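(S)-ureidoglycine aminohydrolase cupin domain-containing protein (Pseudomonas syringae pv. tomato, PDB 3MYX) is of unknown function but is a member of the cupin superfamily and may be related to (S)-ureidoglycine aminohydrolases. Local coordinates at residues A[76-81]-A[101-106]; A[91-96]-A[125-130]; A[152-157]-A[170-175]; A[188-193]-A[231-236]; A[49-54]-A[108-113]. All coordinates share one frame; numbering follows the deposited sequence. Where two conformers were deposited one is given.

How the interactions relate
Interaction 5 opens first, at 49-54, and closes at 108-113. Interaction 1, 76-81 with 101-106, closes earlier and is nested inside its loop. Interaction 2 starts from 91-96, within the loop of interaction 1, and closes at 125-130, so it crosses both. These three tie together the two sheets of the N-terminal half: Leu78 packs on Ala93, and Ala105 on Trp111. Interactions 3 (152-157 with 170-175) and 4 (188-193 with 231-236) follow in series. They share one sheet, in which strands 168-174 and 231-237 are neighbours. The two halves meet where Phe234 of interaction 4 touches Ser92 and Leu130 of interaction 2, and where Leu189 touches Phe113 of interaction 5.

Interaction 1: A[76-81]-A[101-106]; sequences VTLTSG and VRIDAQ. With EDO (1,2-ethanediol), chain D.
Leu78 and Ile103 face each other across an antiparallel strand pair in the N-terminal half, probably itself a cupin fold. The two side chains lie alongside each other and point the same way. Leu78 CD2 touches Ile103 CG1 at 3.9 Å. In both residues the gamma branch that leads to this contact is anti to the carbonyl carbon (Leu78 chi1 -57°, Ile103 chi1 -56°), which matches their common direction. The CG2 methyl of Val101 rests against the backbone at 3.6 Å from Thr79 O.

Four backbone bonds hold the strands in register. Thr77 and Asp104 exchange two: Thr77 N to Asp104 O at 2.9 Å, and Asp104 N back to Thr77 O. Thr79 and Arg102 exchange two more, the shorter being Arg102 N to Thr79 O at 2.8 Å. Between these pairs, Leu78 CA also makes a CA-H...O contact with Arg102 O.

Leu78, Ile103 and Ala105 lie on one face, which turns to the interior. There Leu78 and Ile103 both pack on Ile95, and Ala105 reaches Trp111. The other face carries Thr77, Thr79, Arg102 and Asp104. On it the CB of Asp104 lies 3.5 Å from Thr77 O. The hydroxyl of Thr77 bonds to Thr86 OG1. The extended chain of Arg102 leads away from the pair and gives NH1 to Ser59 OG.

Strands 83-88 and 57-60 flank the pair, one on each side. Next to Gly81, where strand 75-80 ends, sits a 1,2-ethanediol, probably from the crystallisation liquor. Gln100 OE1 also binds it. Gly81 N donates to its O1 at 2.8 Å, in a nearly straight bond of 175°.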
# COMPACT_ATOMS: atom_id res chain seq x y z
N VAL A 76 -7.16 5.75 13.48
CA VAL A 76 -5.91 6.39 13.87
C VAL A 76 -6.03 7.88 13.61
O VAL A 76 -6.52 8.28 12.56
CB VAL A 76 -4.69 5.84 13.07
CG1 VAL A 76 -3.45 6.76 13.21
CG2 VAL A 76 -4.37 4.42 13.52
N THR A 77 -5.57 8.69 14.55
CA THR A 77 -5.38 10.11 14.30
C THR A 77 -3.88 10.40 14.31
O THR A 77 -3.17 10.07 15.27
CB THR A 77 -6.11 10.99 15.33
OG1 THR A 77 -7.52 10.77 15.21
CG2 THR A 77 -5.79 12.47 15.11
N LEU A 78 -3.42 10.96 13.19
CA LEU A 78 -2.04 11.36 13.00
C LEU A 78 -1.98 12.87 13.24
O LEU A 78 -2.72 13.62 12.61
CB LEU A 78 -1.59 11.07 11.55
CG LEU A 78 -1.74 9.62 11.08
CD1 LEU A 78 -1.42 9.51 9.60
CD2 LEU A 78 -0.83 8.68 11.90
N THR A 79 -1.10 13.30 14.13
CA THR A 79 -0.92 14.72 14.41
C THR A 79 0.54 15.10 14.20
O THR A 79 1.43 14.37 14.61
CB THR A 79 -1.37 15.05 15.86
OG1 THR A 79 -2.67 14.47 16.10
CG2 THR A 79 -1.42 16.56 16.08
N SER A 80 0.78 16.26 13.59
CA SER A 80 2.09 16.84 13.43
C SER A 80 1.92 18.34 13.56
O SER A 80 1.38 18.98 12.68
CB SER A 80 2.67 16.49 12.06
OG SER A 80 3.99 17.02 11.92
N GLY A 81 2.39 18.90 14.67
CA GLY A 81 2.12 20.29 14.97
C GLY A 81 0.63 20.55 14.85
O GLY A 81 -0.19 19.79 15.40
N VAL A 101 5.61 13.22 14.42
CA VAL A 101 4.25 12.70 14.32
C VAL A 101 3.84 11.94 15.56
O VAL A 101 4.63 11.16 16.13
CB VAL A 101 4.07 11.83 13.04
CG1 VAL A 101 4.98 10.60 13.08
CG2 VAL A 101 2.61 11.44 12.83
N ARG A 102 2.60 12.15 15.96
CA ARG A 102 1.96 11.34 16.98
C ARG A 102 0.93 10.48 16.28
O ARG A 102 0.11 10.97 15.48
CB ARG A 102 1.31 12.21 18.07
CG ARG A 102 0.61 11.42 19.17
CD ARG A 102 0.23 12.38 20.27
NE ARG A 102 -0.51 11.79 21.37
CZ ARG A 102 0.04 11.15 22.41
NH1 ARG A 102 1.35 10.95 22.49
NH2 ARG A 102 -0.74 10.68 23.36
N ILE A 103 1.00 9.18 16.55
CA ILE A 103 0.12 8.17 15.97
C ILE A 103 -0.75 7.67 17.11
O ILE A 103 -0.27 7.01 18.01
CB ILE A 103 0.96 7.02 15.36
CG1 ILE A 103 1.96 7.58 14.32
CG2 ILE A 103 0.05 5.93 14.77
CD1 ILE A 103 2.94 6.57 13.74
N ASP A 104 -2.03 8.03 17.06
CA ASP A 104 -2.96 7.79 18.16
C ASP A 104 -4.04 6.82 17.66
O ASP A 104 -4.97 7.23 16.97
CB ASP A 104 -3.55 9.12 18.65
CG ASP A 104 -4.44 8.97 19.85
OD1 ASP A 104 -4.69 7.84 20.30
OD2 ASP A 104 -4.88 10.04 20.32
N ALA A 105 -3.91 5.55 18.02
CA ALA A 105 -4.81 4.49 17.58
C ALA A 105 -5.86 4.20 18.65
O ALA A 105 -5.56 4.08 19.82
CB ALA A 105 -4.04 3.20 17.29
N GLN A 106 -7.10 4.03 18.20
CA GLN A 106 -8.12 3.51 19.08
C GLN A 106 -7.77 2.05 19.41
O GLN A 106 -7.09 1.38 18.64
CB GLN A 106 -9.49 3.63 18.43
CG GLN A 106 -9.96 5.08 18.37
CD GLN A 106 -9.99 5.73 19.74
OE1 GLN A 106 -9.25 6.68 20.00
NE2 GLN A 106 -10.83 5.21 20.63
C1 EDO D . 3.08 16.58 17.10
O1 EDO D . 4.00 17.49 16.52
C2 EDO D . 3.79 15.30 17.47
O2 EDO D . 4.81 15.56 18.46

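Interaction 2: A[91-96]-A[125-130]; sequences ESAVIG and SGITAL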
# COMPACT_ATOMS: atom_id res chain seq x y z
N GLU A 91 -9.68 4.34 4.74
CA GLU A 91 -9.01 5.62 4.53
C GLU A 91 -7.52 5.43 4.67
O GLU A 91 -7.06 4.51 5.35
CB GLU A 91 -9.54 6.67 5.51
CG GLU A 91 -11.02 6.93 5.32
CD GLU A 91 -11.60 8.00 6.21
OE1 GLU A 91 -11.11 8.22 7.34
OE2 GLU A 91 -12.58 8.64 5.76
N SER A 92 -6.77 6.31 4.01
CA SER A 92 -5.33 6.18 3.89
C SER A 92 -4.63 7.53 4.01
O SER A 92 -5.21 8.59 3.72
CB SER A 92 -5.01 5.52 2.54
OG SER A 92 -3.62 5.31 2.39
N ALA A 93 -3.39 7.49 4.48
CA ALA A 93 -2.53 8.66 4.56
C ALA A 93 -1.09 8.22 4.43
O ALA A 93 -0.76 7.04 4.56
CB ALA A 93 -2.73 9.42 5.87
N VAL A 94 -0.23 9.22 4.20
CA VAL A 94 1.21 9.01 4.12
C VAL A 94 1.90 9.86 5.19
O VAL A 94 1.56 11.02 5.38
CB VAL A 94 1.77 9.47 2.74
CG1 VAL A 94 3.27 9.15 2.65
CG2 VAL A 94 0.98 8.83 1.63
N ILE A 95 2.84 9.24 5.90
CA ILE A 95 3.77 9.95 6.79
C ILE A 95 5.09 10.08 6.03
O ILE A 95 5.72 9.08 5.69
CB ILE A 95 4.02 9.17 8.09
CG1 ILE A 95 2.70 8.92 8.83
CG2 ILE A 95 5.00 9.92 8.97
CD1 ILE A 95 2.81 8.00 10.05
N GLY A 96 5.49 11.30 5.70
CA GLY A 96 6.74 11.49 5.02
C GLY A 96 7.91 11.21 5.93
O GLY A 96 7.82 11.31 7.18
N SER A 125 8.75 15.91 4.43
CA SER A 125 8.11 15.62 5.70
C SER A 125 6.70 16.22 5.75
O SER A 125 6.39 17.23 5.12
CB SER A 125 8.95 16.15 6.84
OG SER A 125 9.07 17.56 6.78
N GLY A 126 5.86 15.59 6.55
CA GLY A 126 4.48 15.98 6.73
C GLY A 126 3.55 14.80 6.52
O GLY A 126 3.94 13.75 6.02
N ILE A 127 2.30 15.01 6.89
CA ILE A 127 1.26 14.01 6.68
C ILE A 127 0.40 14.41 5.47
O ILE A 127 -0.00 15.56 5.35
CB ILE A 127 0.32 13.83 7.90
CG1 ILE A 127 1.08 13.63 9.20
CG2 ILE A 127 -0.63 12.68 7.66
CD1 ILE A 127 0.25 14.12 10.45
N THR A 128 0.13 13.45 4.59
CA THR A 128 -0.72 13.67 3.42
C THR A 128 -1.91 12.71 3.47
O THR A 128 -1.73 11.51 3.42
CB THR A 128 0.07 13.47 2.08
OG1 THR A 128 1.20 14.34 2.06
CG2 THR A 128 -0.80 13.79 0.86
N ALA A 129 -3.12 13.26 3.58
CA ALA A 129 -4.35 12.46 3.49
C ALA A 129 -4.63 12.13 2.03
O ALA A 129 -4.29 12.92 1.13
CB ALA A 129 -5.52 13.24 4.08
N LEU A 130 -5.25 10.98 1.78
CA LEU A 130 -5.50 10.49 0.41
C LEU A 130 -6.99 10.25 0.22
O LEU A 130 -7.52 9.25 0.71
CB LEU A 130 -4.72 9.19 0.15
CG LEU A 130 -3.22 9.21 0.43
CD1 LEU A 130 -2.66 7.77 0.37
CD2 LEU A 130 -2.45 10.12 -0.52
O HOH W 1 -8.81 8.33 2.77
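Two short antiparallel strands of what is probably a cupin sheet meet here, with Val94 paired to Thr128 and Ala93 to Ala129. Strand 92-95 lies between 127-130 and 66-71 in this sheet. Val94 and Thr128 form the hydrogen-bonded pair at the middle of this strand pair. Val94 N donates to Thr128 O at 2.8 Å, and Thr128 N returns a bond to Val94 O at 2.9 Å. Farther along, Gly96 N bonds to Gly126 O at 2.9 Å. With no side chain at Gly96, its CA can lie only 4.4 Å from that of Ser125.

On the face of Val94 and Leu130, two methyl branches meet. Val94 CG2 lies 4.0 Å from Leu130 CD1, and the side chains slant across one another. This Val94 branch is anti to the carbonyl carbon, while CG1 takes the place anti to the backbone N (chi1 -176°). Phe160 of strand 154-161 packs on Val94 and Thr128, and Leu159 packs on Leu130. This face therefore meets the second half of the protein.

The face of Ala93 looks toward the other N-terminal sheet. The methyl of Ala93 leans on the backbone, 3.4 Å from Thr128 O, and also touches Leu78 and Leu87. On the same face, Ile127 packs on Leu78 and Val85.

In the conformer given, Ser92 OG bonds to Leu69 O. The last direct link, Leu130 N to Ser92 O, is longer and more bent than the others. Beyond it a water spans the strands, accepting from Ser92 N at 3.1 Å and donating to Leu130 O at 2.6 Å.

Interaction 3: A[152-157]-A[170-175]; sequences PQCRSN and GVWDST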
# COMPACT_ATOMS: atom_id res chain seq x y z
N PRO A 152 -7.10 -0.98 -21.91
CA PRO A 152 -8.05 -0.25 -21.07
C PRO A 152 -7.82 1.26 -21.14
O PRO A 152 -6.83 1.74 -21.71
CB PRO A 152 -7.69 -0.74 -19.66
CG PRO A 152 -6.20 -0.98 -19.75
CD PRO A 152 -5.98 -1.51 -21.12
N GLN A 153 -8.75 2.00 -20.55
CA GLN A 153 -8.55 3.41 -20.18
C GLN A 153 -8.28 3.47 -18.69
O GLN A 153 -9.09 3.02 -17.89
CB GLN A 153 -9.79 4.23 -20.53
CG GLN A 153 -10.14 4.14 -22.01
CD GLN A 153 -11.21 5.12 -22.39
OE1 GLN A 153 -12.40 4.89 -22.15
NE2 GLN A 153 -10.82 6.22 -23.00
N CYS A 154 -7.11 3.99 -18.35
CA CYS A 154 -6.65 4.09 -16.97
C CYS A 154 -6.53 5.57 -16.61
O CYS A 154 -6.24 6.41 -17.46
CB CYS A 154 -5.28 3.45 -16.77
SG CYS A 154 -5.15 1.75 -17.37
N ARG A 155 -6.75 5.87 -15.33
CA ARG A 155 -6.54 7.22 -14.79
C ARG A 155 -5.83 7.11 -13.46
O ARG A 155 -5.97 6.12 -12.75
CB ARG A 155 -7.86 7.98 -14.61
CG ARG A 155 -8.71 8.12 -15.87
CD ARG A 155 -9.97 8.87 -15.59
NE ARG A 155 -10.92 8.07 -14.83
CZ ARG A 155 -12.24 8.20 -14.88
NH1 ARG A 155 -12.82 9.15 -15.61
NH2 ARG A 155 -13.01 7.37 -14.20
N SER A 156 -5.12 8.17 -13.07
CA SER A 156 -4.47 8.22 -11.78
C SER A 156 -4.34 9.64 -11.28
O SER A 156 -4.50 10.62 -12.02
CB SER A 156 -3.08 7.60 -11.84
OG SER A 156 -2.22 8.44 -12.57
N ASN A 157 -3.99 9.74 -10.01
CA ASN A 157 -3.60 10.99 -9.39
C ASN A 157 -2.53 10.63 -8.37
O ASN A 157 -2.81 9.97 -7.36
CB ASN A 157 -4.80 11.67 -8.70
CG ASN A 157 -4.44 13.02 -8.09
OD1 ASN A 157 -3.30 13.28 -7.76
ND2 ASN A 157 -5.45 13.87 -7.92
N GLY A 170 -1.13 7.22 -4.51
CA GLY A 170 -2.31 7.91 -4.97
C GLY A 170 -3.48 6.99 -5.21
O GLY A 170 -3.60 5.94 -4.58
N VAL A 171 -4.33 7.42 -6.13
CA VAL A 171 -5.53 6.71 -6.50
C VAL A 171 -5.51 6.49 -8.02
O VAL A 171 -5.08 7.37 -8.77
CB VAL A 171 -6.80 7.48 -6.05
CG1 VAL A 171 -8.10 6.75 -6.51
CG2 VAL A 171 -6.82 7.67 -4.54
N TRP A 172 -5.93 5.29 -8.43
CA TRP A 172 -5.93 4.87 -9.84
C TRP A 172 -7.24 4.20 -10.15
O TRP A 172 -7.84 3.56 -9.27
CB TRP A 172 -4.82 3.86 -10.06
CG TRP A 172 -4.67 3.11 -11.36
CD1 TRP A 172 -3.86 3.44 -12.38
CD2 TRP A 172 -5.22 1.82 -11.68
NE1 TRP A 172 -3.88 2.47 -13.34
CE2 TRP A 172 -4.68 1.45 -12.92
CE3 TRP A 172 -6.09 0.94 -11.03
CZ2 TRP A 172 -4.98 0.23 -13.51
CZ3 TRP A 172 -6.38 -0.26 -11.63
CH2 TRP A 172 -5.81 -0.62 -12.84
N ASP A 173 -7.70 4.32 -11.39
CA ASP A 173 -8.81 3.50 -11.83
C ASP A 173 -8.62 3.02 -13.25
O ASP A 173 -7.75 3.48 -13.98
CB ASP A 173 -10.20 4.14 -11.56
CG ASP A 173 -10.61 5.27 -12.52
OD1 ASP A 173 -9.98 5.55 -13.57
OD2 ASP A 173 -11.65 5.92 -12.17
N SER A 174 -9.43 2.03 -13.62
CA SER A 174 -9.30 1.43 -14.93
C SER A 174 -10.57 0.72 -15.33
O SER A 174 -11.24 0.11 -14.51
CB SER A 174 -8.16 0.39 -14.94
OG SER A 174 -7.89 -0.08 -16.24
N THR A 175 -10.83 0.75 -16.62
CA THR A 175 -11.80 -0.12 -17.26
C THR A 175 -11.20 -1.55 -17.28
O THR A 175 -10.03 -1.76 -16.94
CB THR A 175 -12.13 0.43 -18.66
OG1 THR A 175 -10.96 0.43 -19.48
CG2 THR A 175 -12.69 1.86 -18.59
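The hairpin strands at Cys154 and Ser174, Arg155 and Asp173, and Ser156 and Trp172 run antiparallel, their axes 171° apart and 4.6 Å at closest approach. Arg155 and Asp173 exchange two backbone bonds, as do Asn157 and Val171. At the open end Thr175 N donates to Gln153 O. The return bond there goes to a side chain: Gln153 N meets Thr175 OG1 at 2.9 Å.

Arg155 and Asp173 also form a two-pronged salt bridge on one face. The guanidinium comes side-on. Arg155 NE donates to the syn lone pair of Asp173 OD1 at 3.0 Å, and Arg155 NH2 reaches Asp173 OD2 at 2.8 Å, also on the syn side but out of the carboxylate plane. The two groups are not coplanar; their planes are turned 35° apart. A bend at chi3 (-73°) turns the arginine chain back over the strand toward its partner.

The other face carries Cys154 and Trp172. Cys154 CB approaches the indole obliquely, 3.8 Å from Trp172 NE1. Cys154 SG approaches the five-membered ring of Trp172 obliquely, 5.1 Å from its centroid. Ser174 OG is held by its own strand, donating to Thr175 O at 2.8 Å. The indole also makes a cation-pi contact with Lys233 of the neighbouring strand 231-237 in this cupin sheet.

Asp173 OD2 has a second partner, Tyr230 OH, and a long, weak ion pair with Arg232. With both oxygens engaged, the carboxylate is fixed in rotation. Arg155 and, more weakly, Arg232 would probably favour the ionised carboxylate. The salt bridge thus joins by side chains the same two residues that the backbone already pairs.

Interaction 4: A[188-193]-A[231-236]; sequences ELMNLI and VRKFYA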
# COMPACT_ATOMS: atom_id res chain seq x y z
N GLU A 188 4.50 -2.86 -5.48
CA GLU A 188 3.18 -2.22 -5.46
C GLU A 188 2.29 -2.70 -4.32
O GLU A 188 1.99 -3.89 -4.23
CB GLU A 188 2.46 -2.47 -6.79
CG GLU A 188 1.08 -1.83 -6.84
CD GLU A 188 0.44 -1.85 -8.20
OE1 GLU A 188 0.96 -2.50 -9.13
OE2 GLU A 188 -0.62 -1.18 -8.34
N LEU A 189 1.83 -1.77 -3.49
CA LEU A 189 0.71 -2.01 -2.59
C LEU A 189 -0.54 -1.50 -3.27
O LEU A 189 -0.53 -0.41 -3.84
CB LEU A 189 0.90 -1.29 -1.24
CG LEU A 189 -0.24 -1.51 -0.23
CD1 LEU A 189 0.26 -1.48 1.21
CD2 LEU A 189 -1.37 -0.50 -0.42
N MSE A 190 -1.60 -2.30 -3.23
CA MSE A 190 -2.92 -1.90 -3.73
C MSE A 190 -3.97 -2.16 -2.66
O MSE A 190 -3.96 -3.23 -2.05
CB MSE A 190 -3.33 -2.73 -4.94
CG MSE A 190 -2.31 -2.88 -6.03
SE MSE A 190 -2.98 -3.92 -7.54
CE MSE A 190 -4.15 -5.11 -6.52
N ASN A 191 -4.90 -1.23 -2.50
CA ASN A 191 -6.08 -1.45 -1.69
C ASN A 191 -7.26 -1.08 -2.56
O ASN A 191 -7.29 0.02 -3.12
CB ASN A 191 -6.03 -0.62 -0.40
CG ASN A 191 -7.37 -0.58 0.32
OD1 ASN A 191 -8.21 0.26 0.03
ND2 ASN A 191 -7.56 -1.52 1.25
N LEU A 192 -8.19 -2.00 -2.74
CA LEU A 192 -9.26 -1.76 -3.71
C LEU A 192 -10.39 -0.93 -3.10
O LEU A 192 -11.03 -1.33 -2.11
CB LEU A 192 -9.81 -3.05 -4.29
CG LEU A 192 -8.82 -3.95 -5.03
CD1 LEU A 192 -9.58 -4.92 -5.91
CD2 LEU A 192 -7.78 -3.24 -5.86
N ILE A 193 -10.62 0.23 -3.70
CA ILE A 193 -11.73 1.11 -3.34
C ILE A 193 -13.02 0.63 -4.02
O ILE A 193 -14.08 0.66 -3.40
CB ILE A 193 -11.37 2.59 -3.75
CG1 ILE A 193 -10.15 3.08 -2.96
CG2 ILE A 193 -12.58 3.53 -3.61
CD1 ILE A 193 -9.52 4.32 -3.53
N VAL A 231 -12.09 -1.15 -11.85
CA VAL A 231 -11.34 -1.21 -10.60
C VAL A 231 -10.87 0.17 -10.23
O VAL A 231 -10.43 0.93 -11.09
CB VAL A 231 -10.15 -2.19 -10.72
CG1 VAL A 231 -9.25 -2.12 -9.49
CG2 VAL A 231 -10.64 -3.62 -10.92
N ARG A 232 -10.96 0.51 -8.95
CA ARG A 232 -10.35 1.71 -8.41
C ARG A 232 -9.55 1.32 -7.20
O ARG A 232 -10.05 0.53 -6.38
CB ARG A 232 -11.42 2.73 -8.06
CG ARG A 232 -10.91 4.05 -7.50
CD ARG A 232 -12.10 4.92 -7.17
NE ARG A 232 -11.75 6.28 -6.79
CZ ARG A 232 -11.67 7.34 -7.60
NH1 ARG A 232 -11.87 7.29 -8.91
NH2 ARG A 232 -11.34 8.47 -7.08
N LYS A 233 -8.35 1.86 -7.07
CA LYS A 233 -7.49 1.46 -5.97
C LYS A 233 -6.66 2.60 -5.43
O LYS A 233 -6.30 3.51 -6.18
CB LYS A 233 -6.56 0.33 -6.42
CG LYS A 233 -5.47 0.74 -7.36
CD LYS A 233 -4.83 -0.45 -8.07
CE LYS A 233 -3.65 -0.02 -8.90
NZ LYS A 233 -3.08 -1.18 -9.70
N PHE A 234 -6.33 2.51 -4.14
CA PHE A 234 -5.18 3.21 -3.61
C PHE A 234 -3.96 2.42 -4.04
O PHE A 234 -3.99 1.17 -4.04
CB PHE A 234 -5.19 3.21 -2.08
CG PHE A 234 -6.17 4.15 -1.45
CD1 PHE A 234 -6.05 5.51 -1.64
CD2 PHE A 234 -7.14 3.68 -0.57
CE1 PHE A 234 -6.92 6.40 -0.99
CE2 PHE A 234 -8.01 4.57 0.07
CZ PHE A 234 -7.91 5.91 -0.13
N TYR A 235 -2.87 3.12 -4.34
CA TYR A 235 -1.62 2.46 -4.63
C TYR A 235 -0.44 3.16 -3.97
O TYR A 235 -0.47 4.37 -3.73
CB TYR A 235 -1.36 2.39 -6.13
CG TYR A 235 -1.23 3.74 -6.81
CD1 TYR A 235 -0.00 4.42 -6.85
CD2 TYR A 235 -2.33 4.36 -7.38
CE1 TYR A 235 0.12 5.65 -7.47
CE2 TYR A 235 -2.21 5.59 -7.99
CZ TYR A 235 -1.00 6.24 -8.03
OH TYR A 235 -0.96 7.48 -8.64
N ALA A 236 0.58 2.35 -3.69
CA ALA A 236 1.93 2.84 -3.45
C ALA A 236 2.81 2.05 -4.40
O ALA A 236 2.79 0.81 -4.35
CB ALA A 236 2.37 2.60 -2.00
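Lys233 meets Glu188 because its CG is tucked between the backbone N and the carbonyl carbon (chi1 72°), with the chain extended beyond. Glu188 sends an extended chain from a CG anti to its backbone N, and the two cross at about a right angle. Lys233 NZ donates to Glu188 OE2 at 2.8 Å, on the syn side but 20° out of the carboxylate plane. The other oxygen, OE1, is bonded to His184. The pair is buried.

These strands are adjacent in the large antiparallel sheet of the C-terminal cupin half. Backbone bonds pair Leu189 with Ala236 and Asn191 with Phe234. Ile193 N, where the chain turns a corner, donates to Arg232 O at 2.8 Å.

On the face opposite Lys233, Ile193 CD1 sits over the centre of the Phe234 ring in a CH-pi contact, 3.8 Å from the centroid and 8° off the normal. Asn191 OD1 comes to the ring edge instead, 3.6 Å from Phe234 CD2. Asn191 ND2 bonds to Thr214. The guanidinium of Arg232 reaches the carbonyl oxygens of Arg132 and Ala134.

Interaction 5: A[49-54]-A[108-113]; sequences AGIVEF and ESLWAF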
# COMPACT_ATOMS: atom_id res chain seq x y z
N ALA A 49 6.42 -4.19 3.64
CA ALA A 49 4.96 -4.18 3.62
C ALA A 49 4.42 -5.16 4.64
O ALA A 49 5.05 -6.17 4.94
CB ALA A 49 4.42 -4.51 2.19
N GLY A 50 3.24 -4.87 5.16
CA GLY A 50 2.64 -5.74 6.15
C GLY A 50 1.44 -5.08 6.78
O GLY A 50 0.72 -4.31 6.13
N ILE A 51 1.22 -5.41 8.06
CA ILE A 51 0.18 -4.78 8.85
C ILE A 51 0.75 -4.34 10.20
O ILE A 51 1.80 -4.81 10.66
CB ILE A 51 -1.07 -5.69 9.03
CG1 ILE A 51 -0.72 -6.94 9.87
CG2 ILE A 51 -1.67 -6.06 7.66
CD1 ILE A 51 -1.90 -7.83 10.21
N VAL A 52 0.07 -3.37 10.80
CA VAL A 52 0.34 -2.92 12.16
C VAL A 52 -0.94 -3.10 12.97
O VAL A 52 -2.02 -2.72 12.52
CB VAL A 52 0.81 -1.46 12.23
CG1 VAL A 52 0.92 -0.99 13.67
CG2 VAL A 52 2.15 -1.32 11.50
N GLU A 53 -0.81 -3.73 14.13
CA GLU A 53 -1.87 -3.82 15.12
C GLU A 53 -1.46 -2.92 16.28
O GLU A 53 -0.40 -3.10 16.86
CB GLU A 53 -2.05 -5.27 15.57
CG GLU A 53 -2.46 -6.18 14.43
CD GLU A 53 -2.78 -7.61 14.81
OE1 GLU A 53 -2.90 -7.91 16.00
OE2 GLU A 53 -2.91 -8.43 13.89
N PHE A 54 -2.30 -1.95 16.63
CA PHE A 54 -1.95 -0.99 17.65
C PHE A 54 -3.21 -0.41 18.28
O PHE A 54 -4.26 -0.34 17.63
CB PHE A 54 -1.07 0.10 17.04
CG PHE A 54 -0.17 0.80 18.01
CD1 PHE A 54 0.87 0.12 18.62
CD2 PHE A 54 -0.32 2.15 18.28
CE1 PHE A 54 1.73 0.76 19.50
CE2 PHE A 54 0.55 2.81 19.16
CZ PHE A 54 1.55 2.11 19.77
N GLU A 108 -7.49 -1.80 19.51
CA GLU A 108 -7.81 -2.86 18.57
C GLU A 108 -7.90 -2.33 17.13
O GLU A 108 -8.78 -2.73 16.37
CB GLU A 108 -9.11 -3.59 19.00
CG GLU A 108 -9.14 -3.95 20.49
CD GLU A 108 -8.13 -5.01 20.85
OE1 GLU A 108 -7.75 -5.82 19.98
OE2 GLU A 108 -7.73 -5.05 22.04
N SER A 109 -7.02 -1.39 16.78
CA SER A 109 -6.95 -0.90 15.40
C SER A 109 -5.93 -1.72 14.62
O SER A 109 -4.99 -2.31 15.18
CB SER A 109 -6.59 0.58 15.37
OG SER A 109 -7.59 1.38 15.97
N LEU A 110 -6.11 -1.74 13.30
CA LEU A 110 -5.27 -2.55 12.41
C LEU A 110 -5.22 -1.85 11.07
O LEU A 110 -6.26 -1.53 10.48
CB LEU A 110 -5.86 -3.96 12.26
CG LEU A 110 -5.02 -5.05 11.56
CD1 LEU A 110 -5.47 -6.47 12.01
CD2 LEU A 110 -5.04 -4.93 10.02
N TRP A 111 -4.00 -1.64 10.58
CA TRP A 111 -3.82 -1.09 9.24
C TRP A 111 -2.78 -1.83 8.46
O TRP A 111 -1.88 -2.44 9.03
CB TRP A 111 -3.46 0.39 9.30
CG TRP A 111 -2.26 0.83 10.10
CD1 TRP A 111 -1.00 1.05 9.63
CD2 TRP A 111 -2.24 1.20 11.49
NE1 TRP A 111 -0.20 1.56 10.62
CE2 TRP A 111 -0.92 1.63 11.78
CE3 TRP A 111 -3.19 1.19 12.52
CZ2 TRP A 111 -0.54 2.08 13.04
CZ3 TRP A 111 -2.80 1.60 13.79
CH2 TRP A 111 -1.49 2.05 14.03
N ALA A 112 -2.91 -1.80 7.13
CA ALA A 112 -1.84 -2.26 6.26
C ALA A 112 -0.85 -1.12 6.06
O ALA A 112 -1.19 0.05 6.15
CB ALA A 112 -2.38 -2.73 4.91
N PHE A 113 0.39 -1.47 5.77
CA PHE A 113 1.41 -0.47 5.49
C PHE A 113 2.31 -0.87 4.34
O PHE A 113 2.51 -2.06 4.04
CB PHE A 113 2.27 -0.19 6.74
CG PHE A 113 3.30 -1.27 7.04
CD1 PHE A 113 4.56 -1.24 6.46
CD2 PHE A 113 3.00 -2.33 7.89
CE1 PHE A 113 5.50 -2.24 6.71
CE2 PHE A 113 3.96 -3.33 8.14
CZ PHE A 113 5.20 -3.29 7.54
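Val52 N donates to Trp111 O at 2.8 Å, the shortest of six backbone bonds between these antiparallel strands. Trp111 N returns a bond to Val52 O. Gly50 pairs in the same way with Phe113, and Phe54 with Ser109.

Val52 also lies over a face of the Trp111 indole. Its CB is 3.8 Å from the centroid of the five-membered ring, in a CH-pi contact. CG1 reaches on to Trp111 CZ2 at 3.5 Å. Trp111 CG stands between its backbone N and carbonyl carbon (chi1 56°), which swings the indole across toward Val52. Phe54 CB touches the far end, 3.6 Å from Trp111 CH2.

Phe113 lays a ring face on the other backbone. Gly50 N sits 3.4 Å above the ring plane, and with no side chain at Gly50 the ring can lie close. Val52 CG2 touches Phe113 CD2 at 3.8 Å. Arg37 makes a cation-pi contact with Phe113.

On the opposite face, Glu53 runs alongside Leu110, Glu53 CG lying 3.9 Å from Leu110 CD1.

Strand 109-116 continues the sheet to 66-71, and Trp111 packs on Leu69 and Met71. This antiparallel pair, with Trp111 and Phe113 buried on one face, is consistent with a cupin beta-barrel.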